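Local coordinates for SJCHGC06286 protein (Schistosoma japonicum, PDB 3QBR) that belongs to the Bcl-2 family of apoptosis regulators and probably binds BH domains, here as a C-terminally truncated fragment of a longer protein with a predicted transmembrane helix, at residues A[18-23]-A[168-173]; A[30-35]-A[128-133]; A[42-47]-A[140-145]; A[104-109]-A[146-151]; A[112-115]-A[121-124]. All blocks are in the same frame, centred on the assembly; numbering follows the deposited sequence.

Contacts 1, 4 and 5 are buried, contact 3 is partly buried and contact 2 lies at the surface. Helix 17-31 serves both contact 1, where a tryptophan edge and a water meet it, and contact 2, where an arginine reaches a backbone carbonyl near its end. Helix 119-137 is shared by contacts 2 and 5, at places that lie across the middle of the molecule from each other, and helix 142-159 by contacts 3 and 4, both apolar. Contact 4 also uses helix 99-113, which contact 5 joins to helix 119-137 through a mixture of apolar packing and a water-assisted arginine. Trp170 of contact 1 packs on Ile122 of contact 5, and Leu148 of contact 4 on Leu129 and Leu132 of helix 119-137.

Contact 1 (A[18-23]-A[168-173]); sequences RLQTST and DGWSGL
Thr21, on helix 17-31, lies nearest Trp170, which sits in a short 3-10 segment leading into helix 172-176, and their CA atoms are 8.1 Å apart. Trp170 is the one residue of its segment to touch the helix, and it presents the edge of its indole, not a face. Close to the ring plane lie the Thr21 methyl CG2, beside the pyrrole end of the indole, and the Gln20 amide nitrogen. Thr21 CG2 is closest to Trp170 NE1, and Thr21 CB is 3.8 Å from Trp170 CZ2, so the threonine lies along the edge from the nitrogen to the benzo ring. Gln20 has CG anti to its backbone N (chi1 -165°) and an extended chain, which carries NE2 to 3.5 Å from Trp170 CD1; its amide plane is turned 60° from the indole. In sequence, the Gly-Trp pair at 169-170 resembles the BH2 motif of Bcl-2 proteins, so the contact probably sets the BH2 region against helix 17-31. Phe17, its ring nearly parallel to the indole, and Ile61 and Ile122 of helices 58-79 and 119-137 also pack on Trp170. A water joins the two segments as well: it accepts from Trp170 N at 3.1 Å and, weakly, from Gln20 NE2 at 2.7 Å, linking the side-chain amide to the backbone where the 3-10 turn begins.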
# COMPACT_ATOMS: atom_id res chain seq x y z
N ARG A 18 3.87 -13.66 5.19
CA ARG A 18 4.01 -13.08 3.86
C ARG A 18 2.81 -13.38 2.99
O ARG A 18 2.46 -12.58 2.13
CB ARG A 18 5.25 -13.60 3.14
CG ARG A 18 5.48 -12.86 1.83
CD ARG A 18 6.69 -13.36 1.07
NE ARG A 18 6.71 -14.82 1.04
CZ ARG A 18 7.52 -15.57 1.78
NH1 ARG A 18 8.40 -14.98 2.59
NH2 ARG A 18 7.46 -16.89 1.71
N LEU A 19 2.19 -14.53 3.19
CA LEU A 19 1.08 -14.95 2.32
C LEU A 19 -0.21 -14.27 2.76
O LEU A 19 -1.03 -13.84 1.96
CB LEU A 19 0.91 -16.45 2.42
CG LEU A 19 -0.18 -17.01 1.52
CD1 LEU A 19 -0.00 -16.55 0.07
CD2 LEU A 19 -0.17 -18.52 1.62
N GLN A 20 -0.37 -14.20 4.07
CA GLN A 20 -1.43 -13.42 4.67
C GLN A 20 -1.35 -11.97 4.18
O GLN A 20 -2.34 -11.43 3.67
CB GLN A 20 -1.31 -13.51 6.19
CG GLN A 20 -2.53 -13.07 6.98
CD GLN A 20 -2.32 -13.23 8.48
OE1 GLN A 20 -1.92 -14.30 8.95
NE2 GLN A 20 -2.61 -12.17 9.24
N THR A 21 -0.19 -11.32 4.28
CA THR A 21 -0.13 -9.89 3.97
C THR A 21 -0.40 -9.63 2.49
O THR A 21 -1.04 -8.65 2.11
CB THR A 21 1.19 -9.21 4.41
OG1 THR A 21 2.12 -9.23 3.34
CG2 THR A 21 1.80 -9.89 5.61
N SER A 22 0.10 -10.52 1.66
CA SER A 22 -0.21 -10.50 0.24
C SER A 22 -1.73 -10.49 -0.03
O SER A 22 -2.24 -9.63 -0.77
CB SER A 22 0.48 -11.69 -0.45
OG SER A 22 0.17 -11.73 -1.82
N THR A 23 -2.44 -11.42 0.58
CA THR A 23 -3.89 -11.54 0.40
C THR A 23 -4.62 -10.26 0.81
O THR A 23 -5.64 -9.89 0.22
CB THR A 23 -4.47 -12.76 1.18
OG1 THR A 23 -3.88 -13.98 0.73
CG2 THR A 23 -5.96 -12.83 1.02
N ASP A 168 -0.82 -7.61 17.98
CA ASP A 168 -1.98 -8.45 17.70
C ASP A 168 -2.05 -8.79 16.23
O ASP A 168 -3.11 -9.20 15.74
CB ASP A 168 -3.27 -7.78 18.12
CG ASP A 168 -3.22 -7.23 19.51
OD1 ASP A 168 -3.83 -6.16 19.74
OD2 ASP A 168 -2.56 -7.87 20.37
N GLY A 169 -0.94 -8.63 15.52
CA GLY A 169 -0.92 -8.92 14.10
C GLY A 169 -1.69 -7.89 13.29
O GLY A 169 -1.96 -6.77 13.75
N TRP A 170 -2.06 -8.27 12.08
CA TRP A 170 -2.75 -7.37 11.16
C TRP A 170 -4.04 -6.85 11.75
O TRP A 170 -4.51 -5.80 11.35
CB TRP A 170 -3.02 -8.08 9.84
CG TRP A 170 -1.85 -8.05 8.93
CD1 TRP A 170 -1.21 -9.13 8.36
CD2 TRP A 170 -1.17 -6.88 8.44
NE1 TRP A 170 -0.19 -8.69 7.54
CE2 TRP A 170 -0.14 -7.32 7.58
CE3 TRP A 170 -1.36 -5.50 8.64
CZ2 TRP A 170 0.73 -6.42 6.93
CZ3 TRP A 170 -0.52 -4.62 7.99
CH2 TRP A 170 0.53 -5.08 7.15
N SER A 171 -4.61 -7.59 12.70
CA SER A 171 -5.85 -7.17 13.35
C SER A 171 -5.67 -5.95 14.23
O SER A 171 -6.65 -5.38 14.67
CB SER A 171 -6.45 -8.29 14.19
OG SER A 171 -6.75 -9.41 13.38
N GLY A 172 -4.42 -5.59 14.52
CA GLY A 172 -4.12 -4.36 15.23
C GLY A 172 -4.91 -3.21 14.64
O GLY A 172 -5.46 -2.36 15.36
N LEU A 173 -4.98 -3.20 13.31
CA LEU A 173 -5.66 -2.14 12.58
C LEU A 173 -7.10 -1.92 13.07
O LEU A 173 -7.59 -0.79 13.14
CB LEU A 173 -5.61 -2.45 11.07
CG LEU A 173 -4.22 -2.37 10.44
CD1 LEU A 173 -4.18 -3.17 9.15
CD2 LEU A 173 -3.77 -0.90 10.23
O HOH W 1 -1.25 -11.18 11.29

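Contact 2 (A[30-35]-A[128-133])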
# COMPACT_ATOMS: atom_id res chain seq x y z
N LEU A 30 -8.99 -4.58 -4.33
CA LEU A 30 -10.27 -4.87 -5.00
C LEU A 30 -11.44 -4.10 -4.38
O LEU A 30 -12.44 -3.84 -5.04
CB LEU A 30 -10.58 -6.36 -5.00
CG LEU A 30 -9.64 -7.25 -5.82
CD1 LEU A 30 -10.25 -8.63 -6.01
CD2 LEU A 30 -9.31 -6.62 -7.17
N ALA A 31 -11.31 -3.74 -3.11
CA ALA A 31 -12.42 -3.09 -2.40
C ALA A 31 -12.32 -1.57 -2.39
O ALA A 31 -13.18 -0.91 -1.83
CB ALA A 31 -12.56 -3.61 -0.98
N SER A 32 -11.30 -1.01 -3.02
CA SER A 32 -11.13 0.43 -2.95
C SER A 32 -10.98 1.06 -4.35
O SER A 32 -10.60 2.21 -4.46
CB SER A 32 -9.92 0.77 -2.07
OG SER A 32 -8.71 0.27 -2.63
N ALA A 33 -11.30 0.31 -5.41
CA ALA A 33 -11.15 0.80 -6.78
C ALA A 33 -12.52 1.13 -7.34
O ALA A 33 -13.52 0.64 -6.84
CB ALA A 33 -10.47 -0.25 -7.66
N ASN A 34 -12.58 1.95 -8.38
CA ASN A 34 -13.86 2.12 -9.05
C ASN A 34 -14.26 0.87 -9.84
O ASN A 34 -13.50 -0.10 -9.92
CB ASN A 34 -13.88 3.36 -9.96
CG ASN A 34 -13.00 3.20 -11.19
OD1 ASN A 34 -12.79 2.09 -11.67
ND2 ASN A 34 -12.49 4.33 -11.70
N LYS A 35 -15.45 0.92 -10.41
CA LYS A 35 -15.99 -0.17 -11.22
C LYS A 35 -15.02 -0.67 -12.28
O LYS A 35 -14.69 -1.85 -12.32
CB LYS A 35 -17.30 0.27 -11.89
N PHE A 128 -0.66 4.53 -0.50
CA PHE A 128 0.27 4.84 -1.56
C PHE A 128 0.35 3.75 -2.62
O PHE A 128 0.36 4.05 -3.81
CB PHE A 128 1.66 5.05 -0.99
CG PHE A 128 2.66 5.57 -1.99
CD1 PHE A 128 2.46 6.79 -2.63
CD2 PHE A 128 3.83 4.89 -2.24
CE1 PHE A 128 3.40 7.28 -3.53
CE2 PHE A 128 4.78 5.38 -3.13
CZ PHE A 128 4.56 6.57 -3.78
N LEU A 129 0.47 2.51 -2.17
CA LEU A 129 0.45 1.36 -3.09
C LEU A 129 -0.81 1.38 -3.98
O LEU A 129 -0.73 1.17 -5.18
CB LEU A 129 0.53 0.05 -2.30
CG LEU A 129 0.36 -1.29 -3.00
CD1 LEU A 129 1.56 -1.67 -3.90
CD2 LEU A 129 0.09 -2.36 -1.93
N ARG A 130 -1.95 1.70 -3.38
CA ARG A 130 -3.20 1.89 -4.12
C ARG A 130 -3.07 2.92 -5.24
O ARG A 130 -3.52 2.71 -6.37
CB ARG A 130 -4.31 2.37 -3.18
CG ARG A 130 -5.66 2.33 -3.80
CD ARG A 130 -6.74 2.82 -2.84
NE ARG A 130 -6.89 4.25 -3.06
CZ ARG A 130 -7.90 4.81 -3.70
NH1 ARG A 130 -8.91 4.06 -4.14
NH2 ARG A 130 -7.93 6.12 -3.87
N ILE A 131 -2.45 4.04 -4.89
CA ILE A 131 -2.32 5.18 -5.78
C ILE A 131 -1.44 4.80 -6.96
O ILE A 131 -1.78 5.08 -8.10
CB ILE A 131 -1.77 6.40 -4.99
CG1 ILE A 131 -2.93 7.14 -4.33
CG2 ILE A 131 -0.96 7.33 -5.89
CD1 ILE A 131 -2.54 7.90 -3.08
N LEU A 132 -0.34 4.13 -6.67
CA LEU A 132 0.54 3.62 -7.72
C LEU A 132 -0.17 2.64 -8.63
O LEU A 132 -0.08 2.75 -9.85
CB LEU A 132 1.76 2.93 -7.10
CG LEU A 132 2.70 3.84 -6.30
CD1 LEU A 132 4.00 3.15 -5.92
CD2 LEU A 132 3.02 5.07 -7.12
N VAL A 133 -0.86 1.67 -8.01
CA VAL A 133 -1.54 0.60 -8.74
C VAL A 133 -2.63 1.17 -9.66
O VAL A 133 -2.69 0.84 -10.85
CB VAL A 133 -2.13 -0.48 -7.76
CG1 VAL A 133 -3.31 -1.29 -8.43
CG2 VAL A 133 -1.00 -1.38 -7.23
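Arg130 reaches from helix 119-137 to Ser32, near the end of helix 17-31; the CA atoms of the two residues are 8.1 Å apart. From CB, directed at the other segment, the chain runs outward, its first torsion (chi1 -169°) setting CG opposite the main-chain nitrogen. Arg130 CG passes 3.9 Å from Ser32 OG. The next carbon, CD, lies against both atoms of the serine side chain, 3.9 Å from Ser32 CB and nearer still to its hydroxyl. That hydroxyl takes its polar partner from Phe28 O, four residues earlier. At chi3 (91°) the arginine bends, and the bend swings the guanidinium from the serine side chain to the serine backbone. Arg130 CZ is 3.8 Å from Ser32 O, and this oxygen lies near the plane of the guanidinium, at its edge on the NH1 side. Arg130 also touches Asn73, and Ser32 touches Leu66, both on helix 58-79. Two residues beyond Ser32, Asn34 is the N-cap of helix 35-48, with OD1 bonded to Asp37 N. The arrangement thus ties the turn between the first two helices to the central helix of the all-helical Bcl-2 fold.

Contact 3 (A[42-47]-A[140-145])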
# COMPACT_ATOMS: atom_id res chain seq x y z
N THR A 42 -9.53 -7.43 -10.93
CA THR A 42 -10.07 -8.69 -10.52
C THR A 42 -9.67 -9.75 -11.54
O THR A 42 -9.32 -10.87 -11.17
CB THR A 42 -11.59 -8.66 -10.43
OG1 THR A 42 -12.00 -7.73 -9.42
CG2 THR A 42 -12.10 -10.07 -10.12
N ASP A 43 -9.72 -9.39 -12.81
CA ASP A 43 -9.35 -10.34 -13.87
C ASP A 43 -7.85 -10.59 -13.89
O ASP A 43 -7.42 -11.73 -14.07
CB ASP A 43 -9.86 -9.89 -15.24
CG ASP A 43 -11.40 -9.72 -15.28
OD1 ASP A 43 -12.10 -10.10 -14.29
OD2 ASP A 43 -11.91 -9.20 -16.29
N LEU A 44 -7.06 -9.54 -13.69
CA LEU A 44 -5.61 -9.69 -13.63
C LEU A 44 -5.25 -10.69 -12.57
O LEU A 44 -4.41 -11.56 -12.79
CB LEU A 44 -4.93 -8.37 -13.32
CG LEU A 44 -3.43 -8.46 -13.00
CD1 LEU A 44 -2.73 -9.32 -14.04
CD2 LEU A 44 -2.85 -7.07 -12.99
N LEU A 45 -5.87 -10.56 -11.41
CA LEU A 45 -5.59 -11.50 -10.33
C LEU A 45 -6.00 -12.94 -10.69
O LEU A 45 -5.25 -13.89 -10.44
CB LEU A 45 -6.25 -11.05 -9.03
CG LEU A 45 -5.99 -12.02 -7.88
CD1 LEU A 45 -4.49 -12.26 -7.76
CD2 LEU A 45 -6.59 -11.49 -6.59
N ASP A 46 -7.19 -13.08 -11.27
CA ASP A 46 -7.69 -14.39 -11.73
C ASP A 46 -6.69 -15.06 -12.66
O ASP A 46 -6.33 -16.23 -12.47
CB ASP A 46 -9.02 -14.24 -12.46
CG ASP A 46 -10.21 -14.07 -11.51
OD1 ASP A 46 -10.12 -14.51 -10.34
OD2 ASP A 46 -11.24 -13.49 -11.94
N ASN A 47 -6.25 -14.33 -13.68
CA ASN A 47 -5.28 -14.84 -14.64
C ASN A 47 -3.90 -15.03 -14.05
O ASN A 47 -3.12 -15.86 -14.52
CB ASN A 47 -5.16 -13.91 -15.84
CG ASN A 47 -6.38 -13.96 -16.75
OD1 ASN A 47 -6.94 -15.04 -17.00
ND2 ASN A 47 -6.80 -12.79 -17.26
N GLY A 140 -2.72 -0.36 -18.24
CA GLY A 140 -2.58 -1.79 -18.16
C GLY A 140 -1.18 -2.30 -17.90
O GLY A 140 -0.73 -3.22 -18.56
N HIS A 141 -0.50 -1.73 -16.91
CA HIS A 141 0.84 -2.19 -16.58
C HIS A 141 0.77 -3.33 -15.59
O HIS A 141 1.19 -3.22 -14.43
CB HIS A 141 1.71 -1.03 -16.07
CG HIS A 141 2.04 -0.02 -17.13
ND1 HIS A 141 2.78 -0.34 -18.25
CD2 HIS A 141 1.74 1.30 -17.24
CE1 HIS A 141 2.91 0.73 -19.01
NE2 HIS A 141 2.29 1.74 -18.42
N SER A 142 0.24 -4.45 -16.08
CA SER A 142 -0.08 -5.56 -15.21
C SER A 142 1.13 -6.09 -14.45
O SER A 142 1.05 -6.29 -13.24
CB SER A 142 -0.81 -6.66 -15.98
OG SER A 142 0.07 -7.36 -16.83
N ASP A 143 2.25 -6.32 -15.12
CA ASP A 143 3.41 -6.90 -14.42
C ASP A 143 4.01 -5.94 -13.39
O ASP A 143 4.41 -6.38 -12.32
CB ASP A 143 4.48 -7.33 -15.41
CG ASP A 143 5.03 -6.16 -16.18
OD1 ASP A 143 4.22 -5.36 -16.69
OD2 ASP A 143 6.28 -6.04 -16.26
N ALA A 144 4.07 -4.63 -13.69
CA ALA A 144 4.55 -3.70 -12.66
C ALA A 144 3.64 -3.76 -11.43
O ALA A 144 4.12 -3.77 -10.28
CB ALA A 144 4.68 -2.23 -13.19
N ILE A 145 2.33 -3.82 -11.67
CA ILE A 145 1.34 -3.89 -10.60
C ILE A 145 1.63 -5.10 -9.71
O ILE A 145 1.83 -4.97 -8.50
CB ILE A 145 -0.09 -3.96 -11.19
CG1 ILE A 145 -0.42 -2.67 -11.92
CG2 ILE A 145 -1.11 -4.22 -10.09
CD1 ILE A 145 -1.87 -2.54 -12.45
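Leu44 and Ser142 make the main touch, apolar on both sides. The forked end of the leucine straddles the serine CB, with Leu44 CD2 3.6 Å and Leu44 CD1 3.8 Å from Ser142 CB. Leu44 CD2 also lies 3.9 Å from Ser142 CA, so this methyl rests on the first turn of the helix backbone as well. One turn further on, Ile145 CG2 comes to 4.4 Å from Leu44 CD2 and completes a small apolar patch. A chi1 of 170° sends the leucine branch straight out from helix 35-48 toward this patch. In the next shell, Tyr40, one turn before Leu44, packs on both Ser142 and Ile145. Ser142 follows directly on a tight turn: Gly140, at positive phi, closes the preceding helix in a Schellman motif, in which Gly140 N bonds to Ser137 O and His141 N to Leu136 O. His141 then takes the N-cap position of the new helix, and its NE2 is bonded to Ser93 O. Helix 35-48 thus lies against the first turn of helix 142-159, next to the turn that joins the latter to helix 119-137, while Thr42 and Leu45 face Leu30 and His26 of helix 17-31.

Contact 4 (A[104-109]-A[146-151])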
# COMPACT_ATOMS: atom_id res chain seq x y z
N ILE A 104 13.52 -0.71 -6.99
CA ILE A 104 14.48 0.19 -6.35
C ILE A 104 13.86 1.44 -5.71
O ILE A 104 14.01 1.70 -4.51
CB ILE A 104 15.55 0.67 -7.35
CG1 ILE A 104 16.31 -0.51 -7.97
CG2 ILE A 104 16.48 1.67 -6.68
CD1 ILE A 104 16.25 -1.76 -7.14
N PHE A 105 13.17 2.23 -6.52
CA PHE A 105 12.60 3.45 -5.99
C PHE A 105 11.55 3.13 -4.96
O PHE A 105 11.52 3.77 -3.90
CB PHE A 105 12.01 4.31 -7.08
CG PHE A 105 13.00 4.68 -8.12
CD1 PHE A 105 14.34 4.78 -7.79
CD2 PHE A 105 12.60 4.93 -9.42
CE1 PHE A 105 15.28 5.12 -8.74
CE2 PHE A 105 13.53 5.28 -10.38
CZ PHE A 105 14.88 5.37 -10.04
N TYR A 106 10.69 2.16 -5.27
CA TYR A 106 9.68 1.71 -4.31
C TYR A 106 10.36 1.35 -3.00
O TYR A 106 9.95 1.81 -1.94
CB TYR A 106 8.87 0.49 -4.83
CG TYR A 106 7.64 0.24 -3.99
CD1 TYR A 106 6.69 1.25 -3.82
CD2 TYR A 106 7.43 -0.96 -3.34
CE1 TYR A 106 5.58 1.06 -3.05
CE2 TYR A 106 6.29 -1.17 -2.56
CZ TYR A 106 5.37 -0.14 -2.42
OH TYR A 106 4.24 -0.28 -1.66
N LEU A 107 11.40 0.53 -3.10
CA LEU A 107 12.12 0.11 -1.91
C LEU A 107 12.71 1.28 -1.13
O LEU A 107 12.67 1.29 0.11
CB LEU A 107 13.17 -0.94 -2.28
CG LEU A 107 12.50 -2.31 -2.44
CD1 LEU A 107 13.51 -3.42 -2.60
CD2 LEU A 107 11.58 -2.59 -1.23
N GLU A 108 13.23 2.28 -1.84
CA GLU A 108 13.78 3.46 -1.20
C GLU A 108 12.67 4.27 -0.52
O GLU A 108 12.88 4.87 0.54
CB GLU A 108 14.50 4.34 -2.23
CG GLU A 108 15.86 3.81 -2.70
CD GLU A 108 16.55 4.74 -3.72
OE1 GLU A 108 16.06 5.87 -3.96
OE2 GLU A 108 17.59 4.33 -4.28
N ILE A 109 11.49 4.32 -1.14
CA ILE A 109 10.37 5.05 -0.56
C ILE A 109 9.85 4.38 0.71
O ILE A 109 9.48 5.06 1.67
CB ILE A 109 9.21 5.16 -1.55
CG1 ILE A 109 9.66 5.87 -2.82
CG2 ILE A 109 8.04 5.89 -0.90
CD1 ILE A 109 8.53 6.35 -3.67
N GLN A 146 1.69 -6.29 -10.32
CA GLN A 146 1.95 -7.50 -9.57
C GLN A 146 3.29 -7.41 -8.89
O GLN A 146 3.53 -8.05 -7.86
CB GLN A 146 1.91 -8.74 -10.47
CG GLN A 146 0.49 -9.21 -10.83
CD GLN A 146 -0.48 -9.21 -9.63
OE1 GLN A 146 -0.15 -9.72 -8.54
NE2 GLN A 146 -1.69 -8.66 -9.85
N MET A 147 4.19 -6.64 -9.47
CA MET A 147 5.52 -6.50 -8.88
C MET A 147 5.41 -5.69 -7.57
O MET A 147 5.89 -6.12 -6.52
CB MET A 147 6.46 -5.85 -9.87
CG MET A 147 7.92 -5.86 -9.43
SD MET A 147 8.33 -4.33 -8.59
CE MET A 147 8.11 -3.20 -9.97
N LEU A 148 4.76 -4.53 -7.64
CA LEU A 148 4.57 -3.70 -6.46
C LEU A 148 3.94 -4.50 -5.31
O LEU A 148 4.42 -4.47 -4.17
CB LEU A 148 3.70 -2.49 -6.77
CG LEU A 148 4.35 -1.39 -7.60
CD1 LEU A 148 3.36 -0.28 -7.90
CD2 LEU A 148 5.55 -0.85 -6.79
N ILE A 149 2.87 -5.23 -5.63
CA ILE A 149 2.19 -6.03 -4.62
C ILE A 149 3.10 -7.10 -4.01
O ILE A 149 3.05 -7.34 -2.81
CB ILE A 149 0.93 -6.67 -5.18
CG1 ILE A 149 -0.10 -5.59 -5.49
CG2 ILE A 149 0.36 -7.63 -4.17
CD1 ILE A 149 -1.28 -6.13 -6.29
N LYS A 150 3.94 -7.72 -4.83
CA LYS A 150 4.85 -8.75 -4.31
C LYS A 150 5.94 -8.15 -3.43
O LYS A 150 6.29 -8.73 -2.40
CB LYS A 150 5.48 -9.54 -5.45
CG LYS A 150 6.35 -10.67 -4.98
CD LYS A 150 7.10 -11.27 -6.17
CE LYS A 150 7.83 -12.56 -5.82
NZ LYS A 150 8.63 -13.04 -6.98
N THR A 151 6.45 -6.99 -3.84
CA THR A 151 7.50 -6.30 -3.11
C THR A 151 6.97 -5.80 -1.77
O THR A 151 7.60 -6.02 -0.73
CB THR A 151 8.10 -5.15 -3.94
OG1 THR A 151 8.76 -5.70 -5.08
CG2 THR A 151 9.09 -4.37 -3.13
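Tyr106 and Leu148 meet by a CH-pi contact. Leu148 CD2 sits over one face of the phenol ring, 3.8 Å from its centroid and 17° off the ring normal. The chi1 of Tyr106, -167°, throws the ring across to helix 142-159. Purely apolar touches come from Thr151, a turn later, through its methyl. Thr151 CG2 lies in the plane of the phenol, at its edge, 3.8 Å from Tyr106 CD2, so leucine and threonine meet the ring in two different ways. The same Thr151 CG2 packs 3.6 Å from Leu107 CD2, wedged between neighbouring side chains of helix 99-113. The two helix segments run roughly parallel at a crossing angle of -37°, with axes 10.9 Å apart. In the Bcl-2 fold the hairpin of helices 119-137 and 142-159 forms the core of the bundle, and here Leu129 packs on both Tyr106 and Leu148. Helix 99-113 lies against this hairpin; its residues Phe105, Glu108 and Ile109 meet the chain of another protein, consistent with its place in the wall of the ligand groove. The phenol's polar end finds its partner just outside: Tyr106 OH is hydrogen-bonded to Thr152 OG1, and the bond fixes the far end of the ring while Leu148 covers its face.

Contact 5 (A[112-115]-A[121-124])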
# COMPACT_ATOMS: atom_id res chain seq x y z
N GLY A 112 12.35 4.95 3.39
CA GLY A 112 12.08 6.28 3.88
C GLY A 112 10.83 6.37 4.74
O GLY A 112 10.85 7.01 5.78
N LEU A 113 9.75 5.74 4.29
CA LEU A 113 8.50 5.75 5.05
C LEU A 113 8.66 5.12 6.43
O LEU A 113 7.99 5.51 7.40
CB LEU A 113 7.38 5.02 4.28
CG LEU A 113 6.05 4.82 5.03
CD1 LEU A 113 5.42 6.12 5.52
CD2 LEU A 113 5.05 4.03 4.19
N PHE A 114 9.54 4.14 6.52
CA PHE A 114 9.54 3.25 7.67
C PHE A 114 10.71 3.43 8.67
O PHE A 114 10.93 2.57 9.53
CB PHE A 114 9.36 1.77 7.25
CG PHE A 114 7.91 1.41 6.94
CD1 PHE A 114 6.92 1.60 7.90
CD2 PHE A 114 7.55 0.90 5.70
CE1 PHE A 114 5.58 1.30 7.62
CE2 PHE A 114 6.22 0.59 5.42
CZ PHE A 114 5.24 0.78 6.37
N GLU A 115 11.40 4.57 8.57
CA GLU A 115 12.43 4.94 9.55
C GLU A 115 11.93 4.72 10.98
O GLU A 115 12.69 4.41 11.88
CB GLU A 115 12.86 6.39 9.38
CG GLU A 115 13.84 6.62 8.25
CD GLU A 115 13.80 8.04 7.73
OE1 GLU A 115 12.80 8.74 7.97
OE2 GLU A 115 14.77 8.46 7.06
N ARG A 121 1.85 4.81 9.72
CA ARG A 121 2.81 4.70 8.63
C ARG A 121 2.52 3.47 7.77
O ARG A 121 2.83 3.45 6.56
CB ARG A 121 4.24 4.61 9.18
CG ARG A 121 4.84 5.95 9.56
CD ARG A 121 6.05 5.81 10.52
NE ARG A 121 6.44 7.13 11.02
CZ ARG A 121 7.54 7.78 10.66
NH1 ARG A 121 8.42 7.22 9.84
NH2 ARG A 121 7.75 8.99 11.15
N ILE A 122 1.95 2.43 8.39
CA ILE A 122 1.59 1.23 7.64
C ILE A 122 0.42 1.56 6.69
O ILE A 122 0.49 1.31 5.48
CB ILE A 122 1.35 0.03 8.59
CG1 ILE A 122 2.69 -0.49 9.10
CG2 ILE A 122 0.58 -1.07 7.91
CD1 ILE A 122 2.61 -1.34 10.37
N VAL A 123 -0.63 2.15 7.25
CA VAL A 123 -1.72 2.73 6.48
C VAL A 123 -1.23 3.50 5.27
O VAL A 123 -1.71 3.32 4.14
CB VAL A 123 -2.53 3.71 7.33
CG1 VAL A 123 -3.34 4.61 6.44
CG2 VAL A 123 -3.43 2.97 8.30
N ALA A 124 -0.26 4.37 5.50
CA ALA A 124 0.31 5.16 4.42
C ALA A 124 0.89 4.27 3.32
O ALA A 124 0.87 4.64 2.16
CB ALA A 124 1.36 6.12 4.97
O HOH W 2 10.06 8.45 7.87
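Leu113 and Arg121 lie alongside each other with their side chains running in opposite directions, joining the end of helix 99-113 to the start of helix 119-137. Arg121 closes the Asn-Trp-Gly-Arg signature of the BH1 region in Bcl-2 proteins. Its chain is extended from CG to NE, so the aliphatic part passes along Leu113 and the guanidinium arrives at the backbone beyond. There Arg121 NH1 gives a weak hydrogen bond to Leu113 O, 3.0 Å long and bent to 133° at the hydrogen. Leu113 points its branch the other way: its CD2 lies, like the Phe114 ring, against Arg121 O, and Leu113 CD1 reaches 4.1 Å from Ala124 CB. Phe114 is oriented differently. Its CB leaves away from the second helix, but the ring comes back to it, crossing the Ile122 side chain at about a right angle. Phe114 CE1 lies 3.7 Å from Ile122 CG1, and Ile122 CA sits at the ring edge, near its plane, 3.9 Å from Phe114 CZ. One face of the ring has Leu113 CG over its centre, so the two neighbours in sequence pack on each other. At the start of the second helix, Asn118 OD1 holds Arg121 N. The other terminal nitrogen of the arginine, NH2, pairs outside the chain, in a salt bridge with an acidic side chain of the chain of another protein, as expected of the BH1 arginine in a Bcl-2 groove. A water bridges the NH1 end, accepting from Arg121 NH1 at 2.8 Å and donating to Gly112 O at 2.7 Å and to Glu115 OE1 at 2.8 Å.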